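Lovastatin nonaketide synthase, polyketide synthase component (Aspergillus terreus, PDB 7CPX) builds, together with LovC, the dihydromonacolin L nonaketide from malonyl-CoA on the way to lovastatin, as a homodimeric, multidomain, NADPH-dependent polyketide synthase that also uses S-adenosylmethionine for methylation. Local coordinates at residues D1189-C1194 / S2360-E2365; T1268-F1273 / N1818-S1823. The protein carries 2 engineered substitutions. All blocks are in the same frame, centred on the assembly; numbering follows the deposited sequence.

Contact 1 (D1189-C1194 / S2360-E2365)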
loop_
_atom_site.group_PDB
_atom_site.type_symbol
_atom_site.label_atom_id
_atom_site.label_comp_id
_atom_site.label_asym_id
_atom_site.label_seq_id
_atom_site.Cartn_x
_atom_site.Cartn_y
_atom_site.Cartn_z
ATOM N N ASP A 1189 -24.878 -18.295 34.514
ATOM C CA ASP A 1189 -24.484 -17.445 35.631
ATOM C C ASP A 1189 -24.619 -15.960 35.327
ATOM O O ASP A 1189 -24.930 -15.180 36.233
ATOM C CB ASP A 1189 -23.040 -17.747 36.046
ATOM C CG ASP A 1189 -22.027 -17.335 34.997
ATOM O OD1 ASP A 1189 -22.434 -16.856 33.917
ATOM O OD2 ASP A 1189 -20.815 -17.492 35.253
ATOM N N ARG A 1190 -24.388 -15.556 34.077
ATOM C CA ARG A 1190 -24.520 -14.168 33.639
ATOM C C ARG A 1190 -23.408 -13.282 34.193
ATOM O O ARG A 1190 -23.604 -12.081 34.388
ATOM C CB ARG A 1190 -25.885 -13.586 34.016
ATOM C CG ARG A 1190 -27.061 -14.405 33.530
ATOM C CD ARG A 1190 -27.177 -14.417 32.020
ATOM N NE ARG A 1190 -28.295 -15.248 31.587
ATOM C CZ ARG A 1190 -29.570 -14.899 31.694
ATOM N NH1 ARG A 1190 -29.927 -13.736 32.215
ATOM N NH2 ARG A 1190 -30.510 -15.740 31.275
ATOM N N ARG A 1191 -22.236 -13.860 34.455
ATOM C CA ARG A 1191 -21.066 -13.048 34.757
ATOM C C ARG A 1191 -20.615 -12.232 33.554
ATOM O O ARG A 1191 -19.835 -11.288 33.721
ATOM C CB ARG A 1191 -19.925 -13.942 35.242
ATOM C CG ARG A 1191 -18.772 -13.197 35.885
ATOM C CD ARG A 1191 -17.934 -14.123 36.748
ATOM N NE ARG A 1191 -16.542 -13.698 36.834
ATOM C CZ ARG A 1191 -16.113 -12.675 37.558
ATOM N NH1 ARG A 1191 -16.948 -11.918 38.251
ATOM N NH2 ARG A 1191 -14.813 -12.399 37.583
ATOM N N LEU A 1192 -21.092 -12.572 32.360
ATOM C CA LEU A 1192 -20.748 -11.858 31.134
ATOM C C LEU A 1192 -21.844 -10.841 30.819
ATOM O O LEU A 1192 -22.545 -10.914 29.810
ATOM C CB LEU A 1192 -20.558 -12.850 29.990
ATOM C CG LEU A 1192 -19.890 -12.339 28.717
ATOM C CD1 LEU A 1192 -18.410 -12.123 28.954
ATOM C CD2 LEU A 1192 -20.117 -13.317 27.580
ATOM N N ARG A 1193 -21.974 -9.866 31.718
ATOM C CA ARG A 1193 -23.083 -8.923 31.661
ATOM C C ARG A 1193 -23.001 -7.956 30.486
ATOM O O ARG A 1193 -23.987 -7.263 30.212
ATOM C CB ARG A 1193 -23.163 -8.137 32.970
ATOM C CG ARG A 1193 -24.142 -8.730 33.967
ATOM C CD ARG A 1193 -23.909 -8.208 35.368
ATOM N NE ARG A 1193 -22.994 -9.057 36.120
ATOM C CZ ARG A 1193 -23.336 -10.211 36.678
ATOM N NH1 ARG A 1193 -24.562 -10.697 36.564
ATOM N NH2 ARG A 1193 -22.425 -10.896 37.362
ATOM N N CYS A 1194 -21.869 -7.889 29.790
ATOM C CA CYS A 1194 -21.749 -7.055 28.602
ATOM C C CYS A 1194 -20.931 -7.798 27.558
ATOM O O CYS A 1194 -20.148 -8.697 27.873
ATOM C CB CYS A 1194 -21.110 -5.697 28.921
ATOM S SG CYS A 1194 -19.442 -5.792 29.589
ATOM N N SER A 2360 -28.515 -15.351 39.793
ATOM C CA SER A 2360 -27.293 -16.139 39.734
ATOM C C SER A 2360 -26.172 -15.429 40.480
ATOM O O SER A 2360 -25.956 -14.226 40.301
ATOM C CB SER A 2360 -26.887 -16.381 38.283
ATOM O OG SER A 2360 -26.672 -15.157 37.603
ATOM N N VAL A 2361 -25.462 -16.178 41.315
ATOM C CA VAL A 2361 -24.285 -15.690 42.022
ATOM C C VAL A 2361 -23.083 -16.413 41.436
ATOM O O VAL A 2361 -22.984 -17.643 41.520
ATOM C CB VAL A 2361 -24.391 -15.920 43.534
ATOM C CG1 VAL A 2361 -23.130 -15.448 44.227
ATOM C CG2 VAL A 2361 -25.604 -15.204 44.091
ATOM N N GLU A 2362 -22.166 -15.657 40.843
ATOM C CA GLU A 2362 -21.006 -16.266 40.217
ATOM C C GLU A 2362 -20.039 -16.780 41.277
ATOM O O GLU A 2362 -20.101 -16.411 42.452
ATOM C CB GLU A 2362 -20.284 -15.271 39.308
ATOM C CG GLU A 2362 -21.181 -14.263 38.607
ATOM C CD GLU A 2362 -22.354 -14.898 37.889
ATOM O OE1 GLU A 2362 -23.154 -15.598 38.546
ATOM O OE2 GLU A 2362 -22.478 -14.695 36.664
ATOM N N GLU A 2363 -19.132 -17.654 40.840
ATOM C CA GLU A 2363 -18.071 -18.127 41.721
ATOM C C GLU A 2363 -17.316 -16.952 42.328
ATOM O O GLU A 2363 -17.139 -16.868 43.549
ATOM C CB GLU A 2363 -17.126 -19.038 40.935
ATOM C CG GLU A 2363 -15.872 -19.471 41.678
ATOM C CD GLU A 2363 -14.959 -20.318 40.813
ATOM O OE1 GLU A 2363 -15.455 -20.916 39.835
ATOM O OE2 GLU A 2363 -13.747 -20.379 41.102
ATOM N N HIS A 2364 -16.881 -16.019 41.483
ATOM C CA HIS A 2364 -16.138 -14.864 41.968
ATOM C C HIS A 2364 -17.054 -13.833 42.612
ATOM O O HIS A 2364 -16.637 -13.139 43.544
ATOM C CB HIS A 2364 -15.346 -14.249 40.818
ATOM C CG HIS A 2364 -14.583 -15.260 40.024
ATOM N ND1 HIS A 2364 -13.411 -15.828 40.475
ATOM C CD2 HIS A 2364 -14.842 -15.831 38.824
ATOM C CE1 HIS A 2364 -12.973 -16.694 39.580
ATOM N NE2 HIS A 2364 -13.822 -16.716 38.569
ATOM N N GLU A 2365 -18.301 -13.726 42.155
ATOM C CA GLU A 2365 -19.260 -12.902 42.880
ATOM C C GLU A 2365 -19.581 -13.510 44.238
ATOM O O GLU A 2365 -19.805 -12.781 45.209
ATOM C CB GLU A 2365 -20.533 -12.716 42.060
ATOM C CG GLU A 2365 -20.406 -11.669 40.970
ATOM C CD GLU A 2365 -21.739 -11.313 40.351
ATOM O OE1 GLU A 2365 -22.714 -12.058 40.583
ATOM O OE2 GLU A 2365 -21.815 -10.293 39.634
#

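Contact 2 (T1268-F1273 / N1818-S1823)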
loop_
_atom_site.group_PDB
_atom_site.type_symbol
_atom_site.label_atom_id
_atom_site.label_comp_id
_atom_site.label_asym_id
_atom_site.label_seq_id
_atom_site.Cartn_x
_atom_site.Cartn_y
_atom_site.Cartn_z
ATOM N N THR A 1268 -26.001 -2.394 33.505
ATOM C CA THR A 1268 -25.313 -3.677 33.566
ATOM C C THR A 1268 -24.905 -4.054 34.982
ATOM O O THR A 1268 -24.352 -5.140 35.180
ATOM C CB THR A 1268 -24.069 -3.658 32.671
ATOM O OG1 THR A 1268 -23.109 -2.734 33.199
ATOM C CG2 THR A 1268 -24.435 -3.247 31.254
ATOM N N ASP A 1269 -25.155 -3.190 35.962
ATOM C CA ASP A 1269 -24.772 -3.490 37.334
ATOM C C ASP A 1269 -25.482 -4.719 37.888
ATOM O O ASP A 1269 -26.663 -4.953 37.619
ATOM C CB ASP A 1269 -24.950 -2.275 38.248
ATOM C CG ASP A 1269 -23.948 -1.178 37.957
ATOM O OD1 ASP A 1269 -23.120 -1.356 37.039
ATOM O OD2 ASP A 1269 -23.985 -0.138 38.646
ATOM N N HIS A 1270 -24.744 -5.505 38.664
ATOM C CA HIS A 1270 -25.291 -6.679 39.334
ATOM C C HIS A 1270 -25.825 -6.300 40.710
ATOM O O HIS A 1270 -25.052 -6.014 41.629
ATOM C CB HIS A 1270 -24.287 -7.828 39.381
ATOM C CG HIS A 1270 -24.903 -9.153 39.700
ATOM N ND1 HIS A 1270 -25.883 -9.725 38.917
ATOM C CD2 HIS A 1270 -24.680 -10.018 40.716
ATOM C CE1 HIS A 1270 -26.234 -10.887 39.436
ATOM N NE2 HIS A 1270 -25.519 -11.089 40.527
ATOM N N ALA A 1271 -27.152 -6.300 40.851
ATOM C CA ALA A 1271 -27.814 -5.835 42.062
ATOM C C ALA A 1271 -28.081 -6.957 43.055
ATOM O O ALA A 1271 -29.046 -6.882 43.825
ATOM C CB ALA A 1271 -29.120 -5.127 41.699
ATOM N N MET A 1272 -27.250 -8.001 43.064
ATOM C CA MET A 1272 -27.524 -9.143 43.930
ATOM C C MET A 1272 -27.505 -8.738 45.398
ATOM O O MET A 1272 -28.381 -9.139 46.173
ATOM C CB MET A 1272 -26.513 -10.258 43.662
ATOM C CG MET A 1272 -25.084 -9.937 44.077
ATOM S SD MET A 1272 -23.958 -11.307 43.765
ATOM C CE MET A 1272 -22.661 -10.945 44.943
ATOM N N PHE A 1273 -26.527 -7.928 45.795
ATOM C CA PHE A 1273 -26.395 -7.556 47.198
ATOM C C PHE A 1273 -27.635 -6.814 47.676
ATOM O O PHE A 1273 -28.214 -6.001 46.952
ATOM C CB PHE A 1273 -25.158 -6.682 47.407
ATOM C CG PHE A 1273 -23.859 -7.437 47.387
ATOM C CD1 PHE A 1273 -23.683 -8.570 48.157
ATOM C CD2 PHE A 1273 -22.810 -7.002 46.601
ATOM C CE1 PHE A 1273 -22.487 -9.255 48.141
ATOM C CE2 PHE A 1273 -21.614 -7.684 46.579
ATOM C CZ PHE A 1273 -21.452 -8.813 47.350
ATOM N N ASN A 1818 -21.854 -1.201 44.805
ATOM C CA ASN A 1818 -20.873 -0.358 44.138
ATOM C C ASN A 1818 -19.476 -0.943 44.267
ATOM O O ASN A 1818 -18.687 -0.894 43.320
ATOM C CB ASN A 1818 -20.920 1.053 44.722
ATOM C CG ASN A 1818 -22.129 1.835 44.254
ATOM O OD1 ASN A 1818 -22.674 1.578 43.182
ATOM N ND2 ASN A 1818 -22.555 2.801 45.059
ATOM N N ARG A 1819 -19.148 -1.495 45.435
ATOM C CA ARG A 1819 -17.837 -2.112 45.602
ATOM C C ARG A 1819 -17.651 -3.262 44.621
ATOM O O ARG A 1819 -16.609 -3.375 43.967
ATOM C CB ARG A 1819 -17.657 -2.593 47.041
ATOM C CG ARG A 1819 -17.298 -1.483 48.013
ATOM C CD ARG A 1819 -16.801 -2.027 49.343
ATOM N NE ARG A 1819 -17.891 -2.335 50.261
ATOM C CZ ARG A 1819 -18.489 -1.442 51.037
ATOM N NH1 ARG A 1819 -18.151 -0.164 51.009
ATOM N NH2 ARG A 1819 -19.452 -1.841 51.862
ATOM N N MET A 1820 -18.662 -4.121 44.496
ATOM C CA MET A 1820 -18.561 -5.253 43.581
ATOM C C MET A 1820 -18.466 -4.785 42.134
ATOM O O MET A 1820 -17.660 -5.307 41.356
ATOM C CB MET A 1820 -19.761 -6.181 43.764
ATOM C CG MET A 1820 -19.789 -7.360 42.802
ATOM S SD MET A 1820 -21.234 -8.413 43.023
ATOM C CE MET A 1820 -22.556 -7.253 42.692
ATOM N N ASN A 1821 -19.286 -3.804 41.754
ATOM C CA ASN A 1821 -19.334 -3.370 40.364
ATOM C C ASN A 1821 -18.156 -2.487 39.978
ATOM O O ASN A 1821 -17.880 -2.338 38.784
ATOM C CB ASN A 1821 -20.646 -2.635 40.099
ATOM C CG ASN A 1821 -21.853 -3.536 40.246
ATOM O OD1 ASN A 1821 -21.843 -4.682 39.798
ATOM N ND2 ASN A 1821 -22.897 -3.028 40.887
ATOM N N SER A 1822 -17.457 -1.903 40.952
ATOM C CA SER A 1822 -16.258 -1.139 40.642
ATOM C C SER A 1822 -15.189 -2.017 40.020
ATOM O O SER A 1822 -14.353 -1.522 39.256
ATOM C CB SER A 1822 -15.715 -0.476 41.905
ATOM O OG SER A 1822 -15.377 -1.446 42.880
ATOM N N SER A 1823 -15.205 -3.310 40.333
ATOM C CA SER A 1823 -14.328 -4.258 39.665
ATOM C C SER A 1823 -14.572 -4.288 38.164
ATOM O O SER A 1823 -13.676 -4.677 37.408
ATOM C CB SER A 1823 -14.536 -5.646 40.275
ATOM O OG SER A 1823 -13.947 -6.663 39.491
#

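Contact 1 (D1189-C1194 / S2360-E2365)
The two segments come nearest at Asp-1189 and Ser-2360, whose CA atoms are 5.1 Å apart, where a loop of the dehydratase domain meets a short strand and the start of a helix in the ketoreductase domain. Arg-1193 and Glu-2365 approach from opposite directions and form a salt bridge. The modelled distance from Arg-1193 NH2 to Glu-2365 OE2, 2.4 Å, is shorter than can be trusted at this resolution. The guanidinium and carboxylate planes are only 5° apart. Glu-2362, at the N-cap position of helix 2363-2385, joins as a weaker partner. Its CG lies at the edge of the Arg-1193 guanidinium, 3.8 Å from NH2, while the exact place of its OE2 is doubtful. Arg-1191 runs past Glu-2362, with its CB 3.6 Å from Glu-2362 CG. Arg-1191 CG is anti to the backbone N (chi1 -167°), and the extended chain carries the guanidinium on to His-2364. There His-2364 CB sits over the centre of one guanidinium face, and CD2 is 3.4 Å from Arg-1191 NE. The imidazole is turned 43° from the guanidinium, so the two groups are not stacked flat. Asp-1189 OD1 accepts from Arg-1191 N in what fits an Asx turn, though that N is less surely placed. Asp-1189 OD2 takes the backbone N of Ser-1186. The Asp-1189 and Glu-2362 carboxylates lie near each other, in uncertain detail, and Arg-1193 would probably ease any repulsion. Arg-1193 is thus the ionic link between the domains, while Arg-1191 pairs with Asp-1231 of the dehydratase and packs on His-2364.

Contact 2 (T1268-F1273 / N1818-S1823)
One hydrogen bond joins His-1270 to Asn-1821, and Asp-1269 stacks beside it. The backbone N of His-1270 gives this bond to Asn-1821 OD1, 3.2 Å long. The N-H points almost straight at the oxygen (161°), but the donor is tilted out of the carbonyl plane. Arg-1824 gives the same oxygen a second, weak hydrogen bond. The Asn-1821 amide lies against the Asp-1269 carboxylate, the two planes stacked and not far from parallel. Asn-1821 ND2 is 3.4 Å from Asp-1269 CB. The carboxylate itself is held by salt bridges to Arg-1824 and Arg-1825, which balance its charge.

Apolar and sulfur contacts centre on Met-1820. Its SD lies 3.5 Å from Met-1272 CE and 3.6 Å from Phe-1273 CE2. This is a Met-aromatic contact, with the sulfur 4.6 Å from the Phe-1273 centroid and 50° off the ring normal. Met-1820 CB sits at the edge of the same ring, while Met-1272 CE covers part of one face. The Met-1820 chain leaves the helix extended and bends only at its last torsion (chi3 60°). The bend brings CE to the edge of the His-1270 imidazole and 3.8 Å from His-1270 CB.

The loop 1268-1273 links strand 1249-1260 of the dehydratase to strand 1275-1280, an outermost strand of a mixed sheet. It lies along helix 1814-1822, and helix 2363-2385 of the ketoreductase covers the cluster through Glu-2365, Thr-2368 and Leu-2369.

Contact 2 is nested along the chain inside the long loop that contact 1 closes, and the two centres are about 10 Å apart. They touch directly through His-1270. Its ND1 is 2.9 Å from Arg-1193 NH1, and its NE2 makes a weak hydrogen bond of 3.2 Å to the backbone O of Ser-2360. Arg-1193 CD also packs 3.1 Å from Thr-1268 O. The residues of contact 2 therefore border the dehydratase-ketoreductase junction of contact 1. Both lie away from the annotated catalytic residues and the NADP pocket. Contact 1 joins dehydratase to ketoreductase, and contact 2 joins the loop 1268-1273 to helix 1814-1822.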